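Local coordinates for protein carbohydrate binding module (Escherichia coli, PDB 2XFD) that probably binds plant polysaccharides such as xylan in a calcium-dependent way, and here holds the disaccharide cellobiose through a calcium ion, at residues A[6-11]-A[64-69]; A[14-19]-A[58-63]; A[51-56]-A[101-106]; A[80-85]-A[95-100]. All coordinates share one frame; numbering follows the deposited sequence. Where two conformers were deposited one is given.

Interaction 1: residues A[6-11]-A[64-69]; sequences TVRARG and VDYIVV. With CA (calcium ion), chain D.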
loop_
_atom_site.group_PDB
_atom_site.type_symbol
_atom_site.label_atom_id
_atom_site.label_comp_id
_atom_site.label_asym_id
_atom_site.label_seq_id
_atom_site.Cartn_x
_atom_site.Cartn_y
_atom_site.Cartn_z
ATOM N N THR A 6 5.657 -6.810 6.546
ATOM C CA THR A 6 4.418 -7.497 6.207
ATOM C C THR A 6 3.361 -6.458 5.791
ATOM O O THR A 6 3.190 -5.476 6.514
ATOM C CB THR A 6 3.893 -8.345 7.325
ATOM O OG1 THR A 6 4.832 -9.356 7.630
ATOM C CG2 THR A 6 2.556 -8.972 7.068
ATOM N N VAL A 7 2.722 -6.640 4.649
ATOM C CA VAL A 7 1.644 -5.826 4.182
ATOM C C VAL A 7 0.343 -6.605 4.377
ATOM O O VAL A 7 0.238 -7.731 3.911
ATOM C CB VAL A 7 1.845 -5.445 2.717
ATOM C CG1 VAL A 7 0.677 -4.611 2.181
ATOM C CG2 VAL A 7 3.159 -4.747 2.527
ATOM N N ARG A 8 -0.659 -6.001 5.030
ATOM C CA ARG A 8 -1.986 -6.601 5.137
ATOM C C ARG A 8 -2.921 -5.790 4.227
ATOM O O ARG A 8 -3.143 -4.609 4.470
ATOM C CB ARG A 8 -2.475 -6.578 6.582
ATOM C CG ARG A 8 -3.822 -7.290 6.679
ATOM C CD ARG A 8 -4.118 -7.952 7.877
ATOM N NE ARG A 8 -5.272 -8.788 7.898
ATOM C CZ ARG A 8 -5.351 -10.124 7.779
ATOM N NH1 ARG A 8 -6.535 -10.684 7.967
ATOM N NH2 ARG A 8 -4.323 -10.870 7.438
ATOM N N ALA A 9 -3.440 -6.415 3.167
ATOM C CA ALA A 9 -4.193 -5.707 2.160
ATOM C C ALA A 9 -5.121 -6.633 1.415
ATOM O O ALA A 9 -4.964 -7.867 1.459
ATOM C CB ALA A 9 -3.262 -5.023 1.208
ATOM N N ARG A 10 -6.042 -6.014 0.683
ATOM C CA ARG A 10 -6.966 -6.700 -0.206
ATOM C C ARG A 10 -7.243 -5.842 -1.411
ATOM O O ARG A 10 -7.071 -4.614 -1.368
ATOM C CB ARG A 10 -8.310 -7.030 0.489
ATOM C CG ARG A 10 -9.218 -5.849 0.691
ATOM C CD ARG A 10 -10.521 -6.184 1.338
ATOM N NE ARG A 10 -11.502 -5.111 1.300
ATOM C CZ ARG A 10 -12.468 -4.992 0.372
ATOM N NH1 ARG A 10 -13.396 -4.083 0.540
ATOM N NH2 ARG A 10 -12.481 -5.772 -0.693
ATOM N N GLY A 11 -7.724 -6.503 -2.450
ATOM C CA GLY A 11 -8.375 -5.837 -3.555
ATOM C C GLY A 11 -9.893 -5.973 -3.422
ATOM O O GLY A 11 -10.395 -6.682 -2.557
ATOM N N VAL A 64 -5.599 -1.182 2.076
ATOM C CA VAL A 64 -4.445 -1.579 2.886
ATOM C C VAL A 64 -4.793 -1.352 4.320
ATOM O O VAL A 64 -5.060 -0.245 4.735
ATOM C CB VAL A 64 -3.175 -0.744 2.470
ATOM C CG1 VAL A 64 -1.989 -1.237 3.300
ATOM C CG2 VAL A 64 -2.908 -0.785 1.015
ATOM N N ASP A 65 -4.818 -2.411 5.095
ATOM C CA ASP A 65 -5.095 -2.274 6.517
ATOM C C ASP A 65 -3.945 -1.588 7.248
ATOM O O ASP A 65 -4.120 -0.564 7.951
ATOM C CB ASP A 65 -5.449 -3.625 7.168
ATOM C CG ASP A 65 -6.063 -3.527 8.529
ATOM O OD1 ASP A 65 -6.114 -2.453 9.104
ATOM O OD2 ASP A 65 -6.506 -4.589 9.041
ATOM N N TYR A 66 -2.765 -2.133 7.095
ATOM C CA TYR A 66 -1.586 -1.750 7.809
ATOM C C TYR A 66 -0.392 -2.441 7.164
ATOM O O TYR A 66 -0.542 -3.374 6.375
ATOM C CB TYR A 66 -1.658 -2.048 9.338
ATOM C CG TYR A 66 -1.905 -3.510 9.667
ATOM C CD1 TYR A 66 -0.932 -4.456 9.570
ATOM C CD2 TYR A 66 -3.140 -3.919 10.124
ATOM C CE1 TYR A 66 -1.153 -5.779 9.937
ATOM C CE2 TYR A 66 -3.381 -5.220 10.467
ATOM C CZ TYR A 66 -2.380 -6.150 10.362
ATOM O OH TYR A 66 -2.647 -7.480 10.699
ATOM N N ILE A 67 0.798 -2.009 7.585
ATOM C CA ILE A 67 1.996 -2.794 7.415
ATOM C C ILE A 67 2.584 -3.050 8.795
ATOM O O ILE A 67 2.271 -2.383 9.773
ATOM C CB ILE A 67 3.048 -2.158 6.447
ATOM C CG1 ILE A 67 3.752 -0.974 7.077
ATOM C CG2 ILE A 67 2.377 -1.821 5.145
ATOM C CD1 ILE A 67 4.869 -0.443 6.214
ATOM N N VAL A 68 3.520 -4.024 8.869
ATOM C CA VAL A 68 4.278 -4.303 10.049
ATOM C C VAL A 68 5.758 -4.258 9.641
ATOM O O VAL A 68 6.146 -4.934 8.696
ATOM C CB VAL A 68 3.945 -5.697 10.645
ATOM C CG1 VAL A 68 4.636 -5.851 11.999
ATOM C CG2 VAL A 68 2.448 -5.902 10.740
ATOM N N VAL A 69 6.537 -3.448 10.314
ATOM C CA VAL A 69 7.945 -3.238 10.011
ATOM C C VAL A 69 8.763 -3.692 11.193
ATOM O O VAL A 69 8.723 -3.034 12.248
ATOM C CB VAL A 69 8.240 -1.770 9.660
ATOM C CG1 VAL A 69 9.703 -1.625 9.267
ATOM C CG2 VAL A 69 7.322 -1.246 8.594
HETATM CA CA CA D . -6.056 -0.155 9.437
HETATM O O HOH W 1 -7.342 -7.038 8.579
HETATM O O HOH W 2 -7.538 -0.975 11.103
#
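Val68 N donates to Thr6 O at 2.8 Å, and Thr6 N donates back to Val68 O. Strands 6-11 and 64-69 run antiparallel from this hydrogen-bonded pair. Next comes Arg8 N, bonded to Tyr66 O. A beta bulge follows, and Arg8 O takes its hydrogen from Asp65 N at 2.8 Å. The Tyr66 ring is swung across to Arg8 because CG sits between the backbone N and the carbonyl carbon (chi1 58°). Arg8 CB lies over one ring face, 3.9 Å from the centroid, in a CH-pi contact. Arg8 CD touches Tyr66 OH at 3.2 Å, and the guanidinium is only 18° from the ring plane. With an alanine at Tyr66 this ring support would be gone, and the Arg8 chain would probably be freer to turn. Arg8 NH2 forms a salt bridge with Asp38. Water 1, in the guanidinium plane, links Arg8 NE to Asp65 OD2. On the other sheet face Val7, Ala9, Val64 and Ile67 are buried, with Val7 and Ile67 reaching Val51. Asp65 binds calcium through its O at 2.5 Å and OD1 at 2.3 Å. Gln75, Glu77 and Glu98 share this metal site of the antiparallel beta-sandwich.

Interaction 2: residues A[14-19]-A[58-63]; sequences GQESVS and TGRDVQ. With CA (calcium ion), chain C.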
loop_
_atom_site.group_PDB
_atom_site.type_symbol
_atom_site.label_atom_id
_atom_site.label_comp_id
_atom_site.label_asym_id
_atom_site.label_seq_id
_atom_site.Cartn_x
_atom_site.Cartn_y
_atom_site.Cartn_z
ATOM N N GLY A 14 -9.931 -8.750 -7.016
ATOM C CA GLY A 14 -8.993 -9.828 -7.060
ATOM C C GLY A 14 -7.987 -9.813 -8.192
ATOM O O GLY A 14 -7.231 -10.782 -8.356
ATOM N N GLN A 15 -7.969 -8.740 -8.975
ATOM C CA GLN A 15 -7.019 -8.558 -10.022
ATOM C C GLN A 15 -5.953 -7.488 -9.674
ATOM O O GLN A 15 -5.022 -7.275 -10.433
ATOM C CB GLN A 15 -7.700 -8.128 -11.306
ATOM C CG GLN A 15 -8.676 -9.090 -11.836
ATOM C CD GLN A 15 -9.596 -8.471 -12.920
ATOM O OE1 GLN A 15 -9.590 -7.215 -13.194
ATOM N NE2 GLN A 15 -10.512 -9.293 -13.384
ATOM N N GLU A 16 -6.119 -6.820 -8.522
ATOM C CA GLU A 16 -5.287 -5.721 -8.175
ATOM C C GLU A 16 -3.867 -6.167 -7.886
ATOM O O GLU A 16 -3.608 -7.191 -7.247
ATOM C CB GLU A 16 -5.846 -4.965 -6.981
ATOM C CG GLU A 16 -7.208 -4.372 -7.232
ATOM C CD GLU A 16 -8.415 -5.261 -6.992
ATOM O OE1 GLU A 16 -8.247 -6.490 -6.758
ATOM O OE2 GLU A 16 -9.575 -4.696 -7.013
ATOM N N SER A 17 -2.900 -5.314 -8.323
ATOM C CA SER A 17 -1.475 -5.490 -8.078
ATOM C C SER A 17 -0.937 -4.392 -7.195
ATOM O O SER A 17 -1.197 -3.197 -7.440
ATOM C CB SER A 17 -0.685 -5.537 -9.374
ATOM O OG SER A 17 0.681 -5.836 -9.138
ATOM N N VAL A 18 -0.182 -4.748 -6.173
ATOM C CA VAL A 18 0.524 -3.798 -5.352
ATOM C C VAL A 18 2.011 -4.117 -5.342
ATOM O O VAL A 18 2.454 -5.272 -5.471
ATOM C CB VAL A 18 0.005 -3.719 -3.923
ATOM C CG1 VAL A 18 -1.395 -3.181 -3.927
ATOM C CG2 VAL A 18 0.140 -5.038 -3.192
ATOM N N SER A 19 2.775 -3.080 -5.128
ATOM C CA SER A 19 4.230 -3.148 -4.960
ATOM C C SER A 19 4.626 -2.561 -3.621
ATOM O O SER A 19 4.241 -1.456 -3.280
ATOM C CB SER A 19 4.887 -2.351 -6.080
ATOM O OG SER A 19 4.663 -2.960 -7.331
ATOM N N THR A 58 -11.240 -0.229 -14.344
ATOM C CA THR A 58 -12.599 -0.440 -13.935
ATOM C C THR A 58 -12.718 -1.583 -12.943
ATOM O O THR A 58 -12.221 -2.670 -13.203
ATOM C CB THR A 58 -13.467 -0.767 -15.206
ATOM O OG1 THR A 58 -13.379 0.359 -16.031
ATOM C CG2 THR A 58 -14.910 -1.089 -14.785
ATOM N N GLY A 59 -13.402 -1.375 -11.828
ATOM C CA GLY A 59 -13.682 -2.431 -10.858
ATOM C C GLY A 59 -12.567 -2.743 -9.882
ATOM O O GLY A 59 -12.760 -3.597 -9.009
ATOM N N ARG A 60 -11.406 -2.092 -10.038
ATOM C CA ARG A 60 -10.238 -2.394 -9.223
ATOM C C ARG A 60 -9.905 -1.250 -8.252
ATOM O O ARG A 60 -9.803 -0.094 -8.670
ATOM C CB ARG A 60 -9.024 -2.577 -10.086
ATOM C CG ARG A 60 -9.071 -3.724 -11.090
ATOM C CD ARG A 60 -7.779 -3.846 -11.833
ATOM N NE ARG A 60 -7.861 -4.846 -12.894
ATOM C CZ ARG A 60 -7.018 -4.992 -13.886
ATOM N NH1 ARG A 60 -6.009 -4.179 -14.056
ATOM N NH2 ARG A 60 -7.241 -5.947 -14.772
ATOM N N ASP A 61 -9.753 -1.601 -6.980
ATOM C CA ASP A 61 -9.372 -0.690 -5.898
ATOM C C ASP A 61 -8.656 -1.536 -4.835
ATOM O O ASP A 61 -8.890 -2.747 -4.744
ATOM C CB ASP A 61 -10.627 -0.048 -5.239
ATOM C CG ASP A 61 -11.402 0.858 -6.134
ATOM O OD1 ASP A 61 -12.662 0.699 -6.149
ATOM O OD2 ASP A 61 -10.807 1.742 -6.760
ATOM N N VAL A 62 -7.821 -0.881 -4.018
ATOM C CA VAL A 62 -7.057 -1.569 -2.969
ATOM C C VAL A 62 -7.386 -0.976 -1.614
ATOM O O VAL A 62 -7.482 0.256 -1.456
ATOM C CB VAL A 62 -5.570 -1.464 -3.262
ATOM C CG1 VAL A 62 -4.727 -1.964 -2.089
ATOM C CG2 VAL A 62 -5.216 -2.236 -4.561
ATOM N N GLN A 63 -7.527 -1.840 -0.620
ATOM C CA GLN A 63 -7.657 -1.442 0.791
ATOM C C GLN A 63 -6.444 -2.048 1.519
ATOM O O GLN A 63 -6.322 -3.258 1.592
ATOM C CB GLN A 63 -8.968 -1.893 1.388
ATOM C CG GLN A 63 -9.228 -1.358 2.777
ATOM C CD GLN A 63 -10.424 -1.954 3.469
ATOM O OE1 GLN A 63 -11.051 -2.903 3.017
ATOM N NE2 GLN A 63 -10.792 -1.383 4.540
HETATM CA CA CA C . -10.080 2.243 -8.930
HETATM O O HOH W 3 -11.815 1.490 -10.381
#
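Gln15 and Arg60 meet at one oxygen. Arg60 approaches side-on: its NE reaches Gln15 OE1 at 2.9 Å and its NH2 reaches the same OE1 at 3.1 Å. The two flat groups stand 84° apart. OE1 lies in the guanidinium plane. On the amide side, NE meets a lone pair in the carbonyl plane, while NH2 comes from above that plane. Both side chains are extended beyond CG. They cross at about a right angle. Arg60 NH1 has its own partner, Asn55 O. If Arg60 were an alanine, Gln15 OE1 and Asn55 O would lose these donors, and the Gln15 amide would probably be held less firmly.

Glu16 behaves differently. Its chain bends at chi2 (86°) and folds the carboxylate back against the backbone of 58-63. OE2 uses its anti lone pair to accept from Asp61 N at 3.1 Å, and it also accepts from the backbone N of Val12 and Asn13. OE1 accepts from Gly14 N at 2.8 Å on the syn side. These backbone donors satisfy a buried carboxylate and are likely to stabilise its charge. Glu16 CB touches Val62 CG2 at 3.7 Å, and Val18 CG1 lies against the same methyl at 4.0 Å, facing the core.

The backbone held this way presents Arg60 O to a calcium ion at 2.4 Å, with Asp61 OD2 at 2.3 Å. Asp56 and His101 bind the same ion, and Asp61 touches the sugar. This is one wall of a calcium-dependent carbohydrate site.

Interaction 3: residues A[51-56]-A[101-106]; sequences VAFTND and HCNGYI. With CA (calcium ion), chain C; BGC (beta-D-glucopyranose), chain B; BGC (beta-D-glucopyranose), chain E.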
loop_
_atom_site.group_PDB
_atom_site.type_symbol
_atom_site.label_atom_id
_atom_site.label_comp_id
_atom_site.label_asym_id
_atom_site.label_seq_id
_atom_site.Cartn_x
_atom_site.Cartn_y
_atom_site.Cartn_z
ATOM N N VAL A 51 3.526 1.500 -0.190
ATOM C CA VAL A 51 2.722 0.448 -0.791
ATOM C C VAL A 51 1.958 1.101 -1.916
ATOM O O VAL A 51 1.181 2.028 -1.706
ATOM C CB VAL A 51 1.775 -0.213 0.186
ATOM C CG1 VAL A 51 0.901 -1.209 -0.513
ATOM C CG2 VAL A 51 2.550 -0.851 1.323
ATOM N N ALA A 52 2.254 0.657 -3.153
ATOM C CA ALA A 52 1.732 1.276 -4.363
ATOM C C ALA A 52 0.802 0.363 -5.085
ATOM O O ALA A 52 1.087 -0.808 -5.315
ATOM C CB ALA A 52 2.863 1.629 -5.315
ATOM N N PHE A 53 -0.322 0.897 -5.530
ATOM C CA PHE A 53 -1.300 0.231 -6.414
ATOM C C PHE A 53 -0.946 0.682 -7.831
ATOM O O PHE A 53 -0.825 1.868 -8.074
ATOM C CB PHE A 53 -2.701 0.689 -6.028
ATOM C CG PHE A 53 -3.856 0.260 -6.898
ATOM C CD1 PHE A 53 -3.935 -0.987 -7.536
ATOM C CD2 PHE A 53 -4.947 1.084 -6.974
ATOM C CE1 PHE A 53 -5.057 -1.356 -8.260
ATOM C CE2 PHE A 53 -6.080 0.726 -7.666
ATOM C CZ PHE A 53 -6.157 -0.501 -8.301
ATOM N N THR A 54 -0.766 -0.269 -8.751
ATOM C CA THR A 54 -0.154 0.034 -10.047
ATOM C C THR A 54 -1.023 -0.325 -11.243
ATOM O O THR A 54 -0.619 0.053 -12.341
ATOM C CB THR A 54 1.180 -0.692 -10.157
ATOM O OG1 THR A 54 0.964 -2.099 -10.139
ATOM C CG2 THR A 54 2.150 -0.314 -9.059
ATOM N N ASN A 55 -2.132 -1.050 -11.094
ATOM C CA ASN A 55 -2.923 -1.503 -12.229
ATOM C C ASN A 55 -4.380 -1.122 -12.143
ATOM O O ASN A 55 -5.267 -1.921 -12.473
ATOM C CB ASN A 55 -2.688 -3.003 -12.498
ATOM C CG ASN A 55 -3.304 -3.868 -11.450
ATOM O OD1 ASN A 55 -3.541 -3.396 -10.316
ATOM N ND2 ASN A 55 -3.568 -5.130 -11.762
ATOM N N ASP A 56 -4.649 0.071 -11.686
ATOM C CA ASP A 56 -6.007 0.571 -11.612
ATOM C C ASP A 56 -6.698 0.402 -12.979
ATOM O O ASP A 56 -6.087 0.592 -14.042
ATOM C CB ASP A 56 -6.008 2.040 -11.200
ATOM C CG ASP A 56 -7.362 2.556 -10.914
ATOM O OD1 ASP A 56 -8.219 1.798 -10.427
ATOM O OD2 ASP A 56 -7.566 3.775 -11.129
ATOM N N HIS A 101 -7.708 4.119 -4.530
ATOM C CA HIS A 101 -8.709 4.027 -5.634
ATOM C C HIS A 101 -8.047 4.196 -6.966
ATOM O O HIS A 101 -8.399 3.546 -7.974
ATOM C CB HIS A 101 -9.796 5.059 -5.424
ATOM C CG HIS A 101 -10.534 4.905 -4.147
ATOM N ND1 HIS A 101 -11.487 3.940 -3.840
ATOM C CD2 HIS A 101 -10.444 5.695 -3.069
ATOM C CE1 HIS A 101 -11.958 4.188 -2.619
ATOM N NE2 HIS A 101 -11.307 5.235 -2.141
ATOM N N CYS A 102 -7.135 5.122 -7.040
ATOM C CA CYS A 102 -6.346 5.422 -8.234
ATOM C C CYS A 102 -4.967 4.750 -8.068
ATOM O O CYS A 102 -4.548 4.480 -6.947
ATOM C CB CYS A 102 -6.149 6.929 -8.392
ATOM S SG CYS A 102 -7.631 7.897 -8.210
ATOM N N ASN A 103 -4.252 4.623 -9.171
ATOM C CA ASN A 103 -2.844 4.327 -9.065
ATOM C C ASN A 103 -2.167 5.364 -8.142
ATOM O O ASN A 103 -2.455 6.544 -8.265
ATOM C CB ASN A 103 -2.134 4.294 -10.415
ATOM C CG ASN A 103 -2.502 3.103 -11.258
ATOM O OD1 ASN A 103 -2.793 2.023 -10.731
ATOM N ND2 ASN A 103 -2.507 3.316 -12.555
ATOM N N GLY A 104 -1.309 4.933 -7.239
ATOM C CA GLY A 104 -0.758 5.795 -6.267
ATOM C C GLY A 104 -0.258 4.958 -5.097
ATOM O O GLY A 104 -0.233 3.719 -5.199
ATOM N N TYR A 105 0.153 5.606 -4.029
ATOM C CA TYR A 105 0.783 4.904 -2.924
ATOM C C TYR A 105 0.421 5.513 -1.583
ATOM O O TYR A 105 0.052 6.665 -1.491
ATOM C CB TYR A 105 2.319 4.864 -3.097
ATOM C CG TYR A 105 2.991 6.223 -3.066
ATOM C CD1 TYR A 105 3.319 6.904 -4.210
ATOM C CD2 TYR A 105 3.240 6.867 -1.895
ATOM C CE1 TYR A 105 3.939 8.191 -4.155
ATOM C CE2 TYR A 105 3.842 8.103 -1.860
ATOM C CZ TYR A 105 4.175 8.730 -2.948
ATOM O OH TYR A 105 4.813 9.958 -2.890
ATOM N N ILE A 106 0.612 4.718 -0.561
ATOM C CA ILE A 106 0.624 5.143 0.842
ATOM C C ILE A 106 2.047 5.115 1.305
ATOM O O ILE A 106 2.737 4.091 1.130
ATOM C CB ILE A 106 -0.278 4.280 1.730
ATOM C CG1 ILE A 106 -1.681 4.200 1.161
ATOM C CG2 ILE A 106 -0.258 4.829 3.130
ATOM C CD1 ILE A 106 -2.580 3.202 1.799
HETATM CA CA CA C . -10.080 2.243 -8.930
HETATM C C2 BGC B . -11.880 5.083 -9.425
HETATM C C3 BGC B . -10.530 5.342 -10.069
HETATM C C4 BGC B . -10.635 6.352 -11.222
HETATM C C5 BGC B . -11.301 7.607 -10.686
HETATM C C6 BGC B . -11.502 8.780 -11.671
HETATM C C1 BGC B . -12.551 6.379 -9.043
HETATM O O2 BGC B . -11.664 4.158 -8.337
HETATM O O3 BGC B . -10.051 4.089 -10.566
HETATM O O4 BGC B . -9.363 6.714 -11.696
HETATM O O5 BGC B . -12.547 7.259 -10.157
HETATM O O6 BGC B . -12.343 8.300 -12.701
HETATM C C2 BGC E . -16.493 8.542 -8.078
HETATM C C3 BGC E . -15.513 7.679 -8.825
HETATM C C4 BGC E . -14.428 7.109 -7.915
HETATM C C5 BGC E . -15.062 6.556 -6.699
HETATM C C6 BGC E . -14.003 6.030 -5.797
HETATM C C1 BGC E . -17.003 7.755 -6.886
HETATM O O1 BGC E . -18.030 8.367 -6.142
HETATM O O2 BGC E . -17.529 8.976 -8.938
HETATM O O3 BGC E . -14.902 8.413 -9.885
HETATM O O4 BGC E . -13.874 6.082 -8.575
HETATM O O5 BGC E . -15.871 7.566 -6.058
HETATM O O6 BGC E . -14.578 5.543 -4.617
HETATM O O HOH W 4 -5.535 5.435 -11.638
HETATM O O HOH W 3 -11.815 1.490 -10.381
#
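His101 O and Asp56 OD1 bind one calcium ion, at the sugar site on the end of a beta-sandwich. Their distances to the metal are 2.3 Å for His101 O and 2.4 Å for Asp56 OD1. One glucose chelates the ion through O2 at 2.6 Å and O3 at 2.5 Å. Arg60 O, Asp61 OD2 and water 3 complete the shell. Asp56 CG is anti to the backbone N (chi1 -172°), which turns the carboxylate to the metal. Its OD2 faces O3 of the same glucose. The His101 ring has O6 of the second glucose over one face, offset toward the rim. His101 O also lies at the edge of the Phe53 ring, in its plane.

Cys102 follows, tied to Cys91 by a disulfide. Its carbonyl O meets Phe53 CD2 obliquely. At Asn103 the backbone N donates to water 4 at 2.9 Å, and that water donates to Asp56 OD2 at 2.7 Å.

Gly104 opens the strand with backbone angles that leave no room for a side chain. It pairs antiparallel with Phe53: Phe53 N donates to Gly104 O at 2.8 Å. Tyr105 sets its CB against Ala52 CB on the next, non-hydrogen-bonded pair. Ile106 forms the next hydrogen-bonded pair, with Val51: Ile106 N donates to Val51 O at 3.0 Å, and Val51 N donates back to Ile106 O.

Interaction 4: residues A[80-85]-A[95-100]; sequences SVNTGV and GNSEWL. With CA (calcium ion), chain D.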
loop_
_atom_site.group_PDB
_atom_site.type_symbol
_atom_site.label_atom_id
_atom_site.label_comp_id
_atom_site.label_asym_id
_atom_site.label_seq_id
_atom_site.Cartn_x
_atom_site.Cartn_y
_atom_site.Cartn_z
ATOM N N SER A 80 -0.030 10.203 6.679
ATOM C CA SER A 80 -0.461 11.462 6.111
ATOM C C SER A 80 -0.468 11.520 4.600
ATOM O O SER A 80 -1.225 12.333 4.029
ATOM C CB SER A 80 0.401 12.614 6.641
ATOM O OG SER A 80 1.754 12.389 6.275
ATOM N N VAL A 81 0.365 10.740 3.955
ATOM C CA VAL A 81 0.519 10.752 2.509
ATOM C C VAL A 81 -0.070 9.486 1.852
ATOM O O VAL A 81 0.370 8.367 2.100
ATOM C CB VAL A 81 1.973 10.940 2.105
ATOM C CG1 VAL A 81 2.117 10.886 0.528
ATOM C CG2 VAL A 81 2.465 12.267 2.676
ATOM N N ASN A 82 -1.105 9.724 1.045
ATOM C CA ASN A 82 -1.826 8.716 0.270
ATOM C C ASN A 82 -2.202 9.340 -1.052
ATOM O O ASN A 82 -3.082 10.190 -1.129
ATOM C CB ASN A 82 -3.052 8.243 1.043
ATOM C CG ASN A 82 -3.818 7.164 0.282
ATOM O OD1 ASN A 82 -3.813 7.203 -0.952
ATOM N ND2 ASN A 82 -4.527 6.282 0.979
ATOM N N THR A 83 -1.458 8.987 -2.102
ATOM C CA THR A 83 -1.661 9.601 -3.384
ATOM C C THR A 83 -2.714 8.969 -4.272
ATOM O O THR A 83 -3.041 9.456 -5.353
ATOM C CB THR A 83 -0.367 9.736 -4.160
ATOM O OG1 THR A 83 0.063 8.431 -4.558
ATOM C CG2 THR A 83 0.735 10.413 -3.384
ATOM N N GLY A 84 -3.242 7.833 -3.827
ATOM C CA GLY A 84 -4.260 7.086 -4.547
ATOM C C GLY A 84 -5.681 7.193 -4.075
ATOM O O GLY A 84 -6.600 6.804 -4.789
ATOM N N VAL A 85 -5.916 7.639 -2.851
ATOM C CA VAL A 85 -7.286 7.732 -2.338
ATOM C C VAL A 85 -8.071 8.714 -3.173
ATOM O O VAL A 85 -7.591 9.792 -3.525
ATOM C CB VAL A 85 -7.320 8.085 -0.838
ATOM C CG1 VAL A 85 -6.709 9.419 -0.512
ATOM C CG2 VAL A 85 -8.694 7.983 -0.332
ATOM N N GLY A 95 -5.188 12.637 2.865
ATOM C CA GLY A 95 -4.370 11.578 3.427
ATOM C C GLY A 95 -5.177 10.721 4.348
ATOM O O GLY A 95 -6.393 10.714 4.344
ATOM N N ASN A 96 -4.464 9.942 5.155
ATOM C CA ASN A 96 -5.058 9.214 6.234
ATOM C C ASN A 96 -6.207 8.329 5.761
ATOM O O ASN A 96 -7.302 8.388 6.241
ATOM C CB ASN A 96 -5.503 10.140 7.385
ATOM C CG ASN A 96 -4.335 10.869 7.980
ATOM O OD1 ASN A 96 -3.980 11.986 7.557
ATOM N ND2 ASN A 96 -3.667 10.230 8.924
ATOM N N SER A 97 -5.903 7.425 4.833
ATOM C CA SER A 97 -6.902 6.465 4.347
ATOM C C SER A 97 -6.204 5.114 4.073
ATOM O O SER A 97 -5.062 5.061 3.645
ATOM C CB SER A 97 -7.524 6.954 3.063
ATOM O OG SER A 97 -8.451 6.023 2.550
ATOM N N GLU A 98 -6.966 4.047 4.313
ATOM C CA GLU A 98 -6.617 2.715 3.877
ATOM C C GLU A 98 -6.694 2.517 2.395
ATOM O O GLU A 98 -6.179 1.533 1.867
ATOM C CB GLU A 98 -7.507 1.693 4.570
ATOM C CG GLU A 98 -7.299 1.618 6.059
ATOM C CD GLU A 98 -8.132 0.579 6.768
ATOM O OE1 GLU A 98 -9.293 0.368 6.325
ATOM O OE2 GLU A 98 -7.684 0.003 7.767
ATOM N N TRP A 99 -7.423 3.386 1.666
ATOM C CA TRP A 99 -7.790 3.094 0.287
ATOM C C TRP A 99 -6.824 3.700 -0.738
ATOM O O TRP A 99 -6.436 4.847 -0.639
ATOM C CB TRP A 99 -9.199 3.640 0.036
ATOM C CG TRP A 99 -10.221 2.789 0.721
ATOM C CD1 TRP A 99 -10.691 2.923 1.982
ATOM C CD2 TRP A 99 -10.785 1.576 0.217
ATOM N NE1 TRP A 99 -11.568 1.928 2.304
ATOM C CE2 TRP A 99 -11.665 1.077 1.216
ATOM C CE3 TRP A 99 -10.696 0.876 -1.007
ATOM C CZ2 TRP A 99 -12.412 -0.100 1.033
ATOM C CZ3 TRP A 99 -11.447 -0.249 -1.147
ATOM C CH2 TRP A 99 -12.304 -0.707 -0.120
ATOM N N LEU A 100 -6.627 2.902 -1.752
ATOM C CA LEU A 100 -6.006 3.347 -3.004
ATOM C C LEU A 100 -7.019 3.070 -4.088
ATOM O O LEU A 100 -7.206 1.935 -4.542
ATOM C CB LEU A 100 -4.693 2.636 -3.277
ATOM C CG LEU A 100 -3.565 2.929 -2.283
ATOM C CD1 LEU A 100 -2.458 1.912 -2.377
ATOM C CD2 LEU A 100 -3.071 4.375 -2.483
HETATM CA CA CA D . -6.056 -0.155 9.437
HETATM O O HOH W 2 -7.538 -0.975 11.103
#
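Asn82 holds CG opposite its own backbone N (chi1 -179°), which sends the amide across to Ser97 and Trp99. Leu100, with CG beside its backbone N (chi1 -65°), brings CD2 to 3.3 Å from Asn82 OD1 and 3.6 Å from Gly84 CA. Asn82 ND2 donates twice, to Trp99 O at 2.9 Å and to Ser97 O at 3.0 Å. Both acceptors lie near the amide plane, but ND2 sits above each carbonyl plane. Asn82 OD1 turns back on its own segment and accepts from Gly84 N, an Asx turn, and from Val85 N, one residue further on, an Asx motif. Four bonds thus fix the rotation of this buried amide. Ser97 makes an ST turn in reply: its OG accepts from Trp99 N at 3.0 Å. Val85 CG2 packs on that hydroxyl at 3.5 Å, and Val85 CB rests near Trp99 O. At the far end Gly95 CA makes a CA-H...O contact with Ser80 O at 3.3 Å. Glu98 points away, and its OE2 binds calcium at 2.3 Å beside Asp65. The loop 80-85 runs along strand 104-110, bonding to Tyr105 and Ser107. On the other segment, strand 99-100 pairs antiparallel with strand 62-69.

Overall arrangement
Interactions 1 and 3 are antiparallel ladders in the two facing sheets, that of interaction 1 broken by a bulge. Their apolar sides meet in the core, where Val7, Val64 and Ile67 pack on Val51, and Val64 also on Ile106. Interactions 2 and 4 depend more on side-chain polar bonds: in 2 a carboxylate on backbone N-H and an arginine on a glutamine amide, in 4 an asparagine amide on loop backbone. Strand 62-69 serves both 1 and 2, and pairs with strand 99-100 of interaction 4. The two calcium ions divide the set. Interactions 2 and 3 share the sugar-binding ion at the surface. Interactions 1 and 4 share the other ion, through Asp65 and Glu98.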